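Local coordinates for B-agarase (Agarivorans gilvus, PDB 5Z6P), which degrades agar as a beta-agarase of glycoside hydrolase family 50, probably by hydrolysing beta-galactosidic linkages, at residues 605-610 with 636-641; 288-293 with 659-664; 471-474 with 479-482; 510-515 with 596-601. All coordinates share one frame; numbering follows the deposited sequence.

Contact 1 of 4, residues 605-610 with 636-641; sequences ELKKQL and HVDVVS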
loop_
_atom_site.group_PDB
_atom_site.type_symbol
_atom_site.label_atom_id
_atom_site.label_comp_id
_atom_site.label_asym_id
_atom_site.label_seq_id
_atom_site.Cartn_x
_atom_site.Cartn_y
_atom_site.Cartn_z
ATOM N N GLU A 605 12.797 -5.685 24.283
ATOM C CA GLU A 605 13.971 -4.906 23.935
ATOM C C GLU A 605 13.607 -3.425 23.846
ATOM O O GLU A 605 14.390 -2.580 24.257
ATOM C CB GLU A 605 14.590 -5.402 22.623
ATOM C CG GLU A 605 15.146 -6.810 22.732
ATOM C CD GLU A 605 16.155 -6.945 23.852
ATOM O OE1 GLU A 605 17.064 -6.109 23.937
ATOM O OE2 GLU A 605 16.032 -7.873 24.656
ATOM N N LEU A 606 12.420 -3.112 23.329
ATOM C CA LEU A 606 11.981 -1.714 23.304
ATOM C C LEU A 606 11.883 -1.157 24.727
ATOM O O LEU A 606 12.383 -0.089 25.005
ATOM C CB LEU A 606 10.635 -1.558 22.583
ATOM C CG LEU A 606 10.796 -1.326 21.080
ATOM C CD1 LEU A 606 9.470 -1.377 20.372
ATOM C CD2 LEU A 606 11.473 -0.003 20.822
ATOM N N LYS A 607 11.257 -1.903 25.623
ATOM C CA LYS A 607 10.996 -1.383 26.965
ATOM C C LYS A 607 12.262 -1.286 27.808
ATOM O O LYS A 607 12.300 -0.480 28.725
ATOM C CB LYS A 607 9.942 -2.227 27.698
ATOM C CG LYS A 607 8.543 -2.235 27.051
ATOM C CD LYS A 607 7.947 -0.830 26.861
ATOM C CE LYS A 607 6.555 -0.873 26.215
ATOM N NZ LYS A 607 5.910 0.481 26.103
ATOM N N LYS A 608 13.306 -2.058 27.487
ATOM C CA LYS A 608 14.555 -1.986 28.256
ATOM C C LYS A 608 15.224 -0.639 28.077
ATOM O O LYS A 608 15.886 -0.146 28.981
ATOM C CB LYS A 608 15.561 -3.080 27.850
ATOM C CG LYS A 608 15.243 -4.524 28.314
ATOM C CD LYS A 608 16.274 -5.508 27.737
ATOM C CE LYS A 608 15.813 -6.952 27.829
ATOM N NZ LYS A 608 16.895 -7.904 27.461
ATOM N N GLN A 609 15.069 -0.056 26.893
ATOM C CA GLN A 609 15.749 1.196 26.573
ATOM C C GLN A 609 14.784 2.381 26.487
ATOM O O GLN A 609 15.175 3.524 26.717
ATOM C CB GLN A 609 16.515 1.058 25.261
ATOM C CG GLN A 609 17.489 -0.117 25.226
ATOM C CD GLN A 609 18.367 -0.076 24.000
ATOM O OE1 GLN A 609 18.969 0.957 23.688
ATOM N NE2 GLN A 609 18.440 -1.196 23.285
ATOM N N LEU A 610 13.528 2.099 26.167
ATOM C CA LEU A 610 12.537 3.157 25.992
ATOM C C LEU A 610 11.224 2.804 26.679
ATOM O O LEU A 610 10.198 2.671 26.024
ATOM C CB LEU A 610 12.298 3.423 24.496
ATOM C CG LEU A 610 13.483 4.000 23.731
ATOM C CD1 LEU A 610 13.266 3.947 22.211
ATOM C CD2 LEU A 610 13.734 5.429 24.185
ATOM N N HIS A 636 1.195 -8.081 23.340
ATOM C CA HIS A 636 2.435 -7.379 23.634
ATOM C C HIS A 636 2.510 -5.921 23.140
ATOM O O HIS A 636 3.175 -5.119 23.759
ATOM C CB HIS A 636 3.628 -8.182 23.071
ATOM C CG HIS A 636 3.753 -9.557 23.653
ATOM N ND1 HIS A 636 4.210 -9.787 24.937
ATOM C CD2 HIS A 636 3.463 -10.782 23.145
ATOM C CE1 HIS A 636 4.178 -11.080 25.191
ATOM N NE2 HIS A 636 3.730 -11.707 24.122
ATOM N N VAL A 637 1.846 -5.574 22.041
ATOM C CA VAL A 637 1.933 -4.199 21.574
ATOM C C VAL A 637 1.069 -3.269 22.419
ATOM O O VAL A 637 0.174 -3.707 23.136
ATOM C CB VAL A 637 1.530 -4.060 20.086
ATOM C CG1 VAL A 637 2.340 -5.035 19.226
ATOM C CG2 VAL A 637 0.049 -4.264 19.906
ATOM N N ASP A 638 1.357 -1.979 22.340
ATOM C CA ASP A 638 0.524 -0.993 22.972
ATOM C C ASP A 638 -0.628 -0.596 22.030
ATOM O O ASP A 638 -1.764 -0.370 22.470
ATOM C CB ASP A 638 1.364 0.207 23.366
ATOM C CG ASP A 638 2.396 -0.129 24.433
ATOM O OD1 ASP A 638 2.032 -0.686 25.480
ATOM O OD2 ASP A 638 3.571 0.169 24.227
ATOM N N VAL A 639 -0.320 -0.521 20.737
ATOM C CA VAL A 639 -1.300 -0.214 19.710
ATOM C C VAL A 639 -1.088 -1.175 18.570
ATOM O O VAL A 639 0.055 -1.393 18.161
ATOM C CB VAL A 639 -1.171 1.232 19.175
ATOM C CG1 VAL A 639 -2.208 1.493 18.078
ATOM C CG2 VAL A 639 -1.297 2.237 20.277
ATOM N N VAL A 640 -2.165 -1.748 18.047
ATOM C CA VAL A 640 -2.045 -2.618 16.888
ATOM C C VAL A 640 -2.129 -1.764 15.616
ATOM O O VAL A 640 -3.031 -0.923 15.483
ATOM C CB VAL A 640 -3.119 -3.727 16.864
ATOM C CG1 VAL A 640 -2.856 -4.688 15.728
ATOM C CG2 VAL A 640 -3.147 -4.496 18.191
ATOM N N SER A 641 -1.166 -1.953 14.709
ATOM C CA SER A 641 -1.102 -1.150 13.493
ATOM C C SER A 641 -1.473 -1.984 12.273
ATOM O O SER A 641 -1.039 -3.137 12.138
ATOM C CB SER A 641 0.287 -0.520 13.314
ATOM O OG SER A 641 1.349 -1.458 13.367
HETATM O O HOH W 1 3.508 -0.336 27.455
#
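Lys-607 meets Asp-638 through a side chain bent at its second torsion (chi2 -56°), close to the helix; the two torsions beyond are extended, carrying NZ straight out toward the loop. Asp-638 reaches from the opposite direction with CG beside its own backbone N (chi1 -65°). The two meet in a salt bridge, Lys-607 NZ to Asp-638 OD2 at 3.0 Å, in which OD2 offers its syn lone pair, on the side of the other oxygen. A water accepts from Lys-607 NZ at 2.9 Å and lies beside Asp-638 OD1, a link whose short distance makes its details doubtful. Neither charged group relies on this pair alone. OD2 of Asp-638 also receives the backbone N of Tyr-615, and NZ of Lys-607 also donates to the carbonyl of His-613, so both ends are also tied to the chain at strand 614-615. Although little surface is buried, the bridge links the end region of helix 581-609 to the loop that leads into strand 640-643, an arrangement that belongs to the N-terminal end of the strands in a (beta/alpha)8 barrel.

Contact 2 of 4, residues 288-293 with 659-664; sequences GKWSLV and DIDMPS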
loop_
_atom_site.group_PDB
_atom_site.type_symbol
_atom_site.label_atom_id
_atom_site.label_comp_id
_atom_site.label_asym_id
_atom_site.label_seq_id
_atom_site.Cartn_x
_atom_site.Cartn_y
_atom_site.Cartn_z
ATOM N N GLY A 288 -15.869 5.041 26.832
ATOM C CA GLY A 288 -16.088 3.819 26.077
ATOM C C GLY A 288 -15.379 3.687 24.733
ATOM O O GLY A 288 -15.560 2.691 24.034
ATOM N N LYS A 289 -14.586 4.677 24.347
ATOM C CA LYS A 289 -13.774 4.550 23.138
ATOM C C LYS A 289 -12.285 4.450 23.489
ATOM O O LYS A 289 -11.843 4.949 24.514
ATOM C CB LYS A 289 -13.990 5.735 22.191
ATOM C CG LYS A 289 -15.423 5.963 21.726
ATOM C CD LYS A 289 -15.514 7.293 20.978
ATOM C CE LYS A 289 -16.918 7.610 20.506
ATOM N NZ LYS A 289 -16.925 8.772 19.561
ATOM N N TRP A 290 -11.510 3.806 22.631
ATOM C CA TRP A 290 -10.075 3.883 22.766
ATOM C C TRP A 290 -9.598 5.257 22.353
ATOM O O TRP A 290 -10.174 5.894 21.486
ATOM C CB TRP A 290 -9.387 2.804 21.927
ATOM C CG TRP A 290 -9.400 1.468 22.610
ATOM C CD1 TRP A 290 -10.174 0.388 22.298
ATOM C CD2 TRP A 290 -8.614 1.088 23.745
ATOM N NE1 TRP A 290 -9.906 -0.649 23.165
ATOM C CE2 TRP A 290 -8.956 -0.244 24.062
ATOM C CE3 TRP A 290 -7.655 1.742 24.520
ATOM C CZ2 TRP A 290 -8.364 -0.932 25.118
ATOM C CZ3 TRP A 290 -7.072 1.053 25.569
ATOM C CH2 TRP A 290 -7.432 -0.270 25.860
ATOM N N SER A 291 -8.524 5.705 22.971
ATOM C CA SER A 291 -7.965 6.988 22.650
ATOM C C SER A 291 -6.476 6.980 22.918
ATOM O O SER A 291 -5.995 6.211 23.744
ATOM C CB SER A 291 -8.638 8.088 23.473
ATOM O OG SER A 291 -8.152 9.369 23.117
ATOM N N LEU A 292 -5.754 7.837 22.214
ATOM C CA LEU A 292 -4.440 8.241 22.675
ATOM C C LEU A 292 -4.619 9.428 23.646
ATOM O O LEU A 292 -5.650 10.111 23.631
ATOM C CB LEU A 292 -3.534 8.610 21.499
ATOM C CG LEU A 292 -3.018 7.459 20.606
ATOM C CD1 LEU A 292 -2.533 7.948 19.245
ATOM C CD2 LEU A 292 -1.910 6.718 21.307
ATOM N N VAL A 293 -3.619 9.650 24.490
ATOM C CA VAL A 293 -3.571 10.800 25.377
ATOM C C VAL A 293 -2.196 11.427 25.229
ATOM O O VAL A 293 -1.210 10.690 25.196
ATOM C CB VAL A 293 -3.821 10.386 26.851
ATOM C CG1 VAL A 293 -3.732 11.578 27.766
ATOM C CG2 VAL A 293 -5.166 9.693 26.997
ATOM N N ASP A 659 -13.623 -8.183 19.617
ATOM C CA ASP A 659 -13.042 -9.308 20.328
ATOM C C ASP A 659 -11.616 -9.058 20.776
ATOM O O ASP A 659 -11.210 -9.537 21.819
ATOM C CB ASP A 659 -13.065 -10.553 19.454
ATOM C CG ASP A 659 -14.451 -10.954 19.063
ATOM O OD1 ASP A 659 -15.338 -10.865 19.924
ATOM O OD2 ASP A 659 -14.651 -11.360 17.900
ATOM N N ILE A 660 -10.854 -8.322 19.971
ATOM C CA ILE A 660 -9.463 -8.013 20.286
ATOM C C ILE A 660 -9.414 -6.893 21.315
ATOM O O ILE A 660 -8.634 -6.941 22.260
ATOM C CB ILE A 660 -8.674 -7.594 19.013
ATOM C CG1 ILE A 660 -8.697 -8.708 17.962
ATOM C CG2 ILE A 660 -7.272 -7.162 19.353
ATOM C CD1 ILE A 660 -8.097 -10.020 18.422
ATOM N N ASP A 661 -10.272 -5.892 21.109
ATOM C CA ASP A 661 -10.423 -4.746 22.000
ATOM C C ASP A 661 -9.090 -4.096 22.349
ATOM O O ASP A 661 -8.762 -3.887 23.520
ATOM C CB ASP A 661 -11.179 -5.148 23.288
ATOM C CG ASP A 661 -11.474 -3.947 24.197
ATOM O OD1 ASP A 661 -11.568 -2.818 23.681
ATOM O OD2 ASP A 661 -11.561 -4.123 25.427
ATOM N N MET A 662 -8.326 -3.779 21.306
ATOM C CA MET A 662 -7.078 -3.040 21.431
ATOM C C MET A 662 -7.214 -1.697 20.716
ATOM O O MET A 662 -7.899 -1.618 19.701
ATOM C CB MET A 662 -5.896 -3.842 20.832
ATOM C CG MET A 662 -5.430 -5.019 21.687
ATOM S SD MET A 662 -4.573 -4.475 23.159
ATOM C CE MET A 662 -2.998 -3.990 22.458
ATOM N N PRO A 663 -6.562 -0.641 21.237
ATOM C CA PRO A 663 -6.447 0.562 20.416
ATOM C C PRO A 663 -5.664 0.235 19.150
ATOM O O PRO A 663 -4.685 -0.530 19.204
ATOM C CB PRO A 663 -5.683 1.527 21.302
ATOM C CG PRO A 663 -4.886 0.654 22.205
ATOM C CD PRO A 663 -5.700 -0.577 22.427
ATOM N N SER A 664 -6.119 0.780 18.028
ATOM C CA SER A 664 -5.582 0.433 16.721
ATOM C C SER A 664 -5.212 1.695 15.942
ATOM O O SER A 664 -5.732 2.786 16.231
ATOM C CB SER A 664 -6.594 -0.397 15.927
ATOM O OG SER A 664 -7.045 -1.515 16.676
#
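A CH-pi contact of Pro-663 with Trp-290 forms the main apolar part of this contact. The proline approaches one face of the indole, its CD lying 3.5 Å from the centroid of the six-membered ring and only 6° from the ring normal, which is a well-centred arrangement. CB and CG of Pro-663 extend the cover toward Trp-290 CE3, each at 3.8 Å, and the carbonyl carbon of Met-662 sits over the same face nearer the rim. The indole is thus laid along the peptide that joins Met-662 to the proline.

The polar component lies at the edge of the ring. Trp-290 NE1 donates to Asp-661 OD1 at 2.8 Å, with an N-H...O angle of 154°; the oxygen is tilted a little from the indole plane, and the nitrogen reaches it from above the carboxylate plane. Asp-661 follows helix 657-660 with positive phi, and its CG is anti to the backbone N, an extension that carries the carboxylate across to the indole nitrogen. Charge is a third ingredient: Lys-285 makes a cation-pi contact with Trp-290 and a weak, long ion pair with Asp-661 OD1.

Together these interactions seat the antiparallel strand 289-293 against the connection entering parallel strand 664-668, consistent with a hairpin (282-286 and 289-293) that precedes the barrel strands and packs at the N-terminal end of the (beta/alpha)8 barrel.

Contact 3 of 4, residues 471-474 with 479-482; sequences ALPD and RFRQ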
loop_
_atom_site.group_PDB
_atom_site.type_symbol
_atom_site.label_atom_id
_atom_site.label_comp_id
_atom_site.label_asym_id
_atom_site.label_seq_id
_atom_site.Cartn_x
_atom_site.Cartn_y
_atom_site.Cartn_z
ATOM N N ALA A 471 11.095 -14.101 3.920
ATOM C CA ALA A 471 11.223 -14.850 5.149
ATOM C C ALA A 471 11.081 -13.946 6.374
ATOM O O ALA A 471 11.334 -12.748 6.312
ATOM C CB ALA A 471 12.548 -15.567 5.174
ATOM N N LEU A 472 10.660 -14.536 7.482
ATOM C CA LEU A 472 10.475 -13.811 8.734
ATOM C C LEU A 472 11.554 -14.237 9.721
ATOM O O LEU A 472 12.132 -15.301 9.582
ATOM C CB LEU A 472 9.079 -14.073 9.322
ATOM C CG LEU A 472 7.852 -13.539 8.581
ATOM C CD1 LEU A 472 7.428 -14.445 7.467
ATOM C CD2 LEU A 472 6.711 -13.333 9.544
ATOM N N PRO A 473 11.828 -13.409 10.722
ATOM C CA PRO A 473 12.869 -13.866 11.642
ATOM C C PRO A 473 12.406 -15.042 12.513
ATOM O O PRO A 473 11.212 -15.195 12.739
ATOM C CB PRO A 473 13.155 -12.627 12.488
ATOM C CG PRO A 473 11.932 -11.788 12.365
ATOM C CD PRO A 473 11.409 -12.024 10.987
ATOM N N ASP A 474 13.349 -15.874 12.949
ATOM C CA ASP A 474 13.080 -16.893 13.968
ATOM C C ASP A 474 13.370 -16.262 15.320
ATOM O O ASP A 474 14.515 -16.115 15.673
ATOM C CB ASP A 474 13.958 -18.136 13.736
ATOM C CG ASP A 474 13.560 -19.318 14.609
ATOM O OD1 ASP A 474 13.069 -19.106 15.724
ATOM O OD2 ASP A 474 13.749 -20.467 14.166
ATOM N N ARG A 479 20.233 -14.614 18.352
ATOM C CA ARG A 479 20.700 -13.532 17.503
ATOM C C ARG A 479 19.576 -12.529 17.178
ATOM O O ARG A 479 19.834 -11.354 17.074
ATOM C CB ARG A 479 21.317 -14.076 16.211
ATOM C CG ARG A 479 22.715 -14.675 16.405
ATOM C CD ARG A 479 23.259 -15.159 15.070
ATOM N NE ARG A 479 22.483 -16.290 14.584
ATOM C CZ ARG A 479 22.690 -16.893 13.420
ATOM N NH1 ARG A 479 21.937 -17.918 13.064
ATOM N NH2 ARG A 479 23.652 -16.471 12.610
ATOM N N PHE A 480 18.343 -12.994 17.033
ATOM C CA PHE A 480 17.243 -12.079 16.728
ATOM C C PHE A 480 17.123 -10.999 17.807
ATOM O O PHE A 480 17.017 -9.814 17.499
ATOM C CB PHE A 480 15.901 -12.803 16.588
ATOM C CG PHE A 480 14.731 -11.861 16.477
ATOM C CD1 PHE A 480 14.586 -11.059 15.350
ATOM C CD2 PHE A 480 13.806 -11.732 17.515
ATOM C CE1 PHE A 480 13.543 -10.180 15.247
ATOM C CE2 PHE A 480 12.767 -10.839 17.424
ATOM C CZ PHE A 480 12.620 -10.072 16.283
ATOM N N ARG A 481 17.175 -11.429 19.066
ATOM C CA ARG A 481 17.074 -10.524 20.204
ATOM C C ARG A 481 18.186 -9.472 20.159
ATOM O O ARG A 481 17.935 -8.292 20.366
ATOM C CB ARG A 481 17.120 -11.291 21.542
ATOM C CG ARG A 481 16.860 -10.382 22.730
ATOM C CD ARG A 481 16.946 -11.099 24.087
ATOM N NE ARG A 481 15.783 -11.920 24.381
ATOM C CZ ARG A 481 14.632 -11.458 24.861
ATOM N NH1 ARG A 481 14.473 -10.162 25.103
ATOM N NH2 ARG A 481 13.642 -12.299 25.122
ATOM N N GLN A 482 19.409 -9.904 19.853
ATOM C CA GLN A 482 20.520 -8.969 19.724
ATOM C C GLN A 482 20.290 -7.952 18.605
ATOM O O GLN A 482 20.661 -6.800 18.746
ATOM C CB GLN A 482 21.842 -9.705 19.476
ATOM C CG GLN A 482 22.279 -10.554 20.630
ATOM C CD GLN A 482 22.263 -9.777 21.915
ATOM O OE1 GLN A 482 22.994 -8.815 22.064
ATOM N NE2 GLN A 482 21.393 -10.166 22.836
#
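Pro-473 and Phe-480 meet obliquely where the short hairpin strand 472-473 gives way, after a short connection, to helix 478-495, one of the outer helices of the (beta/alpha)8 barrel. The pyrrolidine lies beside one flank of the phenyl group: Pro-473 CB approaches Phe-480 CD1 to 3.6 Å, while Pro-473 CG stands 3.7 Å from the next ring atom, Phe-480 CE1. Two neighbouring carbons of one ring therefore run alongside two neighbouring carbons of the other, a purely apolar match. Phe-480 leaves the first turn of the helix with CG anti to the backbone N (chi1 171°), which turns the ring back toward Pro-473. The ring is also buried against Val-601 and Val-602 of helix 581-609 and Ile-455.

Asp-474 has a different orientation. Its side chain sets out away from the helix, and OD1 accepts both from Thr-538 OG1 and from the backbone N of Phe-476; the latter bond forms an Asx turn that bends the chain toward the helix start. In this way the carboxylate shapes the connection, whereas its main chain provides the packing. The segments come together in a buried local unit, in which the connection folds a helix back on the strand just before it. The second point of touch is the backbone oxygen of Asp-474, 3.7 Å from Phe-480 CB.

Contact 4 of 4, residues 510-515 with 596-601; sequences KSWGRM and SEYFRV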
loop_
_atom_site.group_PDB
_atom_site.type_symbol
_atom_site.label_atom_id
_atom_site.label_comp_id
_atom_site.label_asym_id
_atom_site.label_seq_id
_atom_site.Cartn_x
_atom_site.Cartn_y
_atom_site.Cartn_z
ATOM N N LYS A 510 5.094 -7.807 7.173
ATOM C CA LYS A 510 5.678 -9.139 7.020
ATOM C C LYS A 510 4.640 -10.112 6.426
ATOM O O LYS A 510 3.433 -9.891 6.540
ATOM C CB LYS A 510 6.212 -9.661 8.365
ATOM C CG LYS A 510 7.372 -8.866 8.917
ATOM C CD LYS A 510 7.993 -9.540 10.147
ATOM C CE LYS A 510 9.139 -8.704 10.728
ATOM N NZ LYS A 510 10.239 -8.453 9.735
ATOM N N SER A 511 5.114 -11.185 5.794
ATOM C CA SER A 511 4.223 -12.196 5.222
ATOM C C SER A 511 3.731 -13.215 6.265
ATOM O O SER A 511 4.141 -14.372 6.242
ATOM C CB SER A 511 4.930 -12.923 4.072
ATOM O OG SER A 511 5.186 -12.044 2.991
ATOM N N TRP A 512 2.847 -12.789 7.167
ATOM C CA TRP A 512 2.460 -13.629 8.320
ATOM C C TRP A 512 1.558 -14.789 7.917
ATOM O O TRP A 512 1.338 -15.719 8.698
ATOM C CB TRP A 512 1.737 -12.808 9.390
ATOM C CG TRP A 512 2.549 -11.785 10.094
ATOM C CD1 TRP A 512 2.526 -10.423 9.896
ATOM C CD2 TRP A 512 3.512 -12.025 11.125
ATOM N NE1 TRP A 512 3.394 -9.808 10.765
ATOM C CE2 TRP A 512 4.021 -10.764 11.515
ATOM C CE3 TRP A 512 3.999 -13.186 11.747
ATOM C CZ2 TRP A 512 4.984 -10.637 12.519
ATOM C CZ3 TRP A 512 4.949 -13.053 12.741
ATOM C CH2 TRP A 512 5.428 -11.791 13.120
ATOM N N GLY A 513 1.016 -14.710 6.708
ATOM C CA GLY A 513 0.053 -15.677 6.234
ATOM C C GLY A 513 -1.172 -14.989 5.640
ATOM O O GLY A 513 -1.802 -14.152 6.279
ATOM N N ARG A 514 -1.502 -15.340 4.406
ATOM C CA ARG A 514 -2.628 -14.729 3.714
ATOM C C ARG A 514 -3.890 -15.566 3.857
ATOM O O ARG A 514 -3.933 -16.727 3.438
ATOM C CB ARG A 514 -2.296 -14.528 2.234
ATOM C CG ARG A 514 -3.409 -13.888 1.419
ATOM C CD ARG A 514 -3.031 -13.864 -0.054
ATOM N NE ARG A 514 -3.999 -13.105 -0.839
ATOM C CZ ARG A 514 -3.678 -12.076 -1.614
ATOM N NH1 ARG A 514 -2.408 -11.697 -1.721
ATOM N NH2 ARG A 514 -4.619 -11.433 -2.286
ATOM N N MET A 515 -4.916 -14.976 4.457
ATOM C CA MET A 515 -6.175 -15.686 4.662
ATOM C C MET A 515 -6.815 -16.047 3.322
ATOM O O MET A 515 -6.568 -15.364 2.324
ATOM C CB MET A 515 -7.138 -14.845 5.485
ATOM C CG MET A 515 -6.673 -14.576 6.895
ATOM S SD MET A 515 -7.962 -13.843 7.884
ATOM C CE MET A 515 -7.958 -12.174 7.255
ATOM N N SER A 596 3.736 -14.819 18.687
ATOM C CA SER A 596 3.746 -14.263 20.052
ATOM C C SER A 596 5.166 -13.996 20.548
ATOM O O SER A 596 5.419 -12.990 21.211
ATOM C CB SER A 596 3.018 -15.190 21.035
ATOM O OG SER A 596 1.648 -15.299 20.714
ATOM N N GLU A 597 6.096 -14.893 20.215
ATOM C CA GLU A 597 7.483 -14.700 20.609
ATOM C C GLU A 597 8.157 -13.560 19.840
ATOM O O GLU A 597 8.969 -12.866 20.403
ATOM C CB GLU A 597 8.295 -15.987 20.418
ATOM C CG GLU A 597 9.715 -15.921 20.990
ATOM C CD GLU A 597 9.770 -15.923 22.532
ATOM O OE1 GLU A 597 8.719 -15.967 23.198
ATOM O OE2 GLU A 597 10.883 -15.880 23.084
ATOM N N TYR A 598 7.844 -13.380 18.557
ATOM C CA TYR A 598 8.357 -12.203 17.856
ATOM C C TYR A 598 7.929 -10.929 18.618
ATOM O O TYR A 598 8.742 -10.080 18.949
ATOM C CB TYR A 598 7.866 -12.145 16.401
ATOM C CG TYR A 598 8.076 -10.785 15.725
ATOM C CD1 TYR A 598 9.266 -10.476 15.079
ATOM C CD2 TYR A 598 7.072 -9.819 15.739
ATOM C CE1 TYR A 598 9.455 -9.215 14.463
ATOM C CE2 TYR A 598 7.238 -8.585 15.142
ATOM C CZ TYR A 598 8.427 -8.276 14.501
ATOM O OH TYR A 598 8.561 -7.034 13.927
ATOM N N PHE A 599 6.638 -10.816 18.908
ATOM C CA PHE A 599 6.143 -9.600 19.528
ATOM C C PHE A 599 6.662 -9.450 20.954
ATOM O O PHE A 599 6.904 -8.328 21.393
ATOM C CB PHE A 599 4.613 -9.558 19.476
ATOM C CG PHE A 599 4.060 -9.353 18.083
ATOM C CD1 PHE A 599 4.254 -8.151 17.414
ATOM C CD2 PHE A 599 3.344 -10.353 17.449
ATOM C CE1 PHE A 599 3.749 -7.949 16.131
ATOM C CE2 PHE A 599 2.851 -10.168 16.156
ATOM C CZ PHE A 599 3.056 -8.949 15.501
ATOM N N ARG A 600 6.869 -10.570 21.653
ATOM C CA ARG A 600 7.388 -10.543 23.026
ATOM C C ARG A 600 8.814 -10.016 23.053
ATOM O O ARG A 600 9.155 -9.160 23.877
ATOM C CB ARG A 600 7.333 -11.947 23.688
ATOM C CG ARG A 600 7.706 -11.975 25.189
ATOM C CD ARG A 600 7.677 -13.412 25.836
ATOM N NE ARG A 600 8.918 -14.118 25.532
ATOM C CZ ARG A 600 10.010 -14.093 26.290
ATOM N NH1 ARG A 600 10.023 -13.438 27.442
ATOM N NH2 ARG A 600 11.093 -14.739 25.897
ATOM N N VAL A 601 9.651 -10.522 22.147
ATOM C CA VAL A 601 11.062 -10.139 22.150
ATOM C C VAL A 601 11.209 -8.657 21.782
ATOM O O VAL A 601 11.911 -7.915 22.468
ATOM C CB VAL A 601 11.909 -11.011 21.193
ATOM C CG1 VAL A 601 13.290 -10.448 21.061
ATOM C CG2 VAL A 601 11.972 -12.472 21.698
#
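An aromatic cluster of Trp-512, Tyr-598 and Phe-599 forms this buried contact, joining the loop after strand 501-506 to the middle of helix 581-609 in the (beta/alpha)8 barrel. The loop extends from the C-terminal end of a barrel strand, the end at which barrels of this kind generally carry their active sites.

At the heart of the cluster is a T-shaped stack. The benzene edge of Trp-512 is directed at the face of Tyr-598, with centroids 5.4 Å apart and planes at 70°, and the leading atom, Trp-512 CH2, comes within 3.7 Å of Tyr-598 CD2. Tyr-598 is swung into position by a first torsion that sets CG anti to the backbone N (chi1 166°). Phe-599 meets the tryptophan differently: the planes are nearly parallel, at 25°, but slid so far that the rings barely overlap, and contact narrows to Trp-512 CZ2 and Phe-599 CZ at 3.9 Å. The two helix rings also meet edge against face: Tyr-598 CD2 lies 3.6 Å above the plane of Phe-599, over its centre. Phe-620 adds a further ring against Trp-512, extending the cluster beyond the two segments.

Lys-510 flanks the group with its aliphatic chain. Its CB lies over the rim of one indole face, and the chain then runs extended to a bend at its end. The tyrosine hydroxyl is held by Asp-507 OD2, and the methylene Lys-510 CE lies 3.7 Å from that same Tyr-598 OH.

Following the chain past the N-terminal beta-rich domain, strand 289-293 opens contact 2; its partner lies some 370 residues further on, so this is the outermost closure and the other three nest inside it. Contact 3 comes next, a short connection from a hairpin strand into helix 478-495. Contact 4 then closes a mostly helical loop on helix 581-609, and contact 1 opens near the end of that same helix. These three follow in series and none cross. Arg-481 of contact 3 bridges to Glu-605 of contact 1, and Val-640 of contact 1 probably hydrogen-bonds to Pro-663. Outer helices, the hairpin before the barrel strands and the parallel strands are thereby tied together.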